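Mnemiopsin 1 (Mnemiopsis leidyi, PDB 5VP3) is a calcium-regulated photoprotein of a ctenophore that, as its family suggests, emits blue light when calcium binds its EF-hand loops. Local coordinates at residues D133-D138 against E146-M151. Residues are numbered along the deposited sequence; the frame is centred on the assembly and turned at random.
Sequences DVLDDD and EELKTM. With CD (cadmium ion), chain C.
An EF-hand loop holding a cadmium ion joins Asp136, just after helix 123-135, to Glu147 on helix 145-154. The carboxylates of Glu147 and Asp136 both reach the metal, but in different ways. Glu147 binds in bidentate fashion, with OE1 2.4 Å and OE2 2.2 Å from the cadmium. Asp136 gives one oxygen, OD1, 2.2 Å from the cadmium. The two side chains run alongside each other toward the metal, their carboxylate planes turned 69° apart. Past CG the Glu147 chain stays stretched out (chi2 171°), which carries its carboxylate across to the start of the loop. There Asp138 N donates a fairly straight hydrogen bond of 2.7 Å to Glu147 OE1, so this oxygen serves both metal and backbone. Asp136 OD2 is held by Gly141 N, which helps fix the turn of its carboxylate. Asp140 OD1 and Thr142 O add further ligands from the loop. Away from the metal, a water donates to Leu135 O and Glu147 O and so bridges the two segments. Leu135 CD2 packs 4.1 Å from Met151 SD. Such a bidentate glutamate closing the loop is the hallmark of the helix-loop-helix EF-hand, here with cadmium where calcium would probably bind.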
# COMPACT_ATOMS: atom_id res chain seq x y z
N ASP A 133 -11.10 5.65 -7.52
CA ASP A 133 -11.59 6.35 -8.69
C ASP A 133 -10.92 5.85 -9.96
O ASP A 133 -11.51 5.85 -11.02
CB ASP A 133 -11.38 7.84 -8.51
CG ASP A 133 -12.16 8.39 -7.34
OD1 ASP A 133 -13.22 7.83 -7.01
OD2 ASP A 133 -11.71 9.39 -6.76
N VAL A 134 -9.66 5.47 -9.87
CA VAL A 134 -9.00 4.97 -11.07
C VAL A 134 -9.56 3.59 -11.44
O VAL A 134 -9.78 3.29 -12.63
CB VAL A 134 -7.48 4.97 -10.83
CG1 VAL A 134 -6.74 4.32 -11.95
CG2 VAL A 134 -7.00 6.40 -10.71
N LEU A 135 -9.82 2.75 -10.44
CA LEU A 135 -10.38 1.43 -10.70
C LEU A 135 -11.78 1.52 -11.27
O LEU A 135 -12.22 0.65 -12.01
CB LEU A 135 -10.44 0.60 -9.40
CG LEU A 135 -9.26 -0.28 -8.99
CD1 LEU A 135 -8.07 0.50 -8.95
CD2 LEU A 135 -9.53 -0.80 -7.60
N ASP A 136 -12.53 2.53 -10.85
CA ASP A 136 -13.91 2.64 -11.24
C ASP A 136 -13.98 3.10 -12.68
O ASP A 136 -14.41 4.21 -12.91
CB ASP A 136 -14.62 3.64 -10.35
CG ASP A 136 -16.04 3.90 -10.80
OD1 ASP A 136 -16.60 3.07 -11.55
OD2 ASP A 136 -16.60 4.96 -10.40
N ASP A 137 -13.61 2.27 -13.63
CA ASP A 137 -13.61 2.69 -15.03
C ASP A 137 -15.02 2.85 -15.58
O ASP A 137 -15.17 3.54 -16.60
CB ASP A 137 -12.84 1.64 -15.84
CG ASP A 137 -12.10 2.21 -17.06
OD1 ASP A 137 -11.87 3.45 -17.16
OD2 ASP A 137 -11.72 1.36 -17.89
N ASP A 138 -16.02 2.23 -14.92
CA ASP A 138 -17.46 2.37 -15.21
C ASP A 138 -17.93 3.80 -15.13
O ASP A 138 -18.92 4.16 -15.76
CB ASP A 138 -18.32 1.61 -14.15
CG ASP A 138 -18.51 0.17 -14.47
OD1 ASP A 138 -18.04 -0.30 -15.53
OD2 ASP A 138 -19.12 -0.51 -13.65
N GLU A 146 -14.97 -7.00 -11.93
CA GLU A 146 -14.11 -6.82 -13.11
C GLU A 146 -13.16 -5.65 -12.90
O GLU A 146 -11.96 -5.74 -13.19
CB GLU A 146 -14.95 -6.61 -14.38
CG GLU A 146 -15.61 -7.86 -14.97
CD GLU A 146 -14.64 -9.00 -15.27
OE1 GLU A 146 -13.44 -8.75 -15.50
OE2 GLU A 146 -15.08 -10.17 -15.27
N GLU A 147 -13.66 -4.55 -12.34
CA GLU A 147 -12.75 -3.46 -12.01
C GLU A 147 -11.65 -3.91 -11.07
O GLU A 147 -10.51 -3.46 -11.20
CB GLU A 147 -13.56 -2.26 -11.49
CG GLU A 147 -14.36 -1.63 -12.64
CD GLU A 147 -15.36 -0.56 -12.21
OE1 GLU A 147 -15.77 0.26 -13.05
OE2 GLU A 147 -15.78 -0.54 -11.06
N LEU A 148 -11.94 -4.84 -10.14
CA LEU A 148 -10.88 -5.26 -9.22
C LEU A 148 -9.91 -6.22 -9.90
O LEU A 148 -8.70 -6.18 -9.63
CB LEU A 148 -11.45 -5.91 -7.96
CG LEU A 148 -10.40 -6.30 -6.92
CD1 LEU A 148 -9.76 -5.03 -6.28
CD2 LEU A 148 -10.99 -7.23 -5.86
N LYS A 149 -10.42 -7.08 -10.78
CA LYS A 149 -9.57 -7.95 -11.58
C LYS A 149 -8.55 -7.14 -12.38
O LYS A 149 -7.39 -7.53 -12.51
CB LYS A 149 -10.43 -8.81 -12.53
CG LYS A 149 -11.20 -9.97 -11.87
CD LYS A 149 -12.33 -10.50 -12.78
CE LYS A 149 -11.85 -11.53 -13.80
NZ LYS A 149 -12.95 -11.93 -14.72
N THR A 150 -8.99 -6.05 -12.99
CA THR A 150 -8.04 -5.22 -13.70
C THR A 150 -6.89 -4.84 -12.80
O THR A 150 -5.73 -4.92 -13.20
CB THR A 150 -8.75 -4.00 -14.24
OG1 THR A 150 -9.78 -4.47 -15.12
CG2 THR A 150 -7.79 -3.11 -14.99
N MET A 151 -7.19 -4.49 -11.54
CA MET A 151 -6.12 -4.17 -10.61
C MET A 151 -5.20 -5.35 -10.37
O MET A 151 -3.99 -5.18 -10.17
CB MET A 151 -6.69 -3.70 -9.27
CG MET A 151 -5.60 -3.12 -8.38
SD MET A 151 -6.06 -2.69 -6.68
CE MET A 151 -5.91 -4.25 -5.87
CD CD C . -17.37 0.97 -11.34
O HOH W 1 -10.35 -1.16 -13.18
O HOH W 2 -19.11 -1.08 -11.53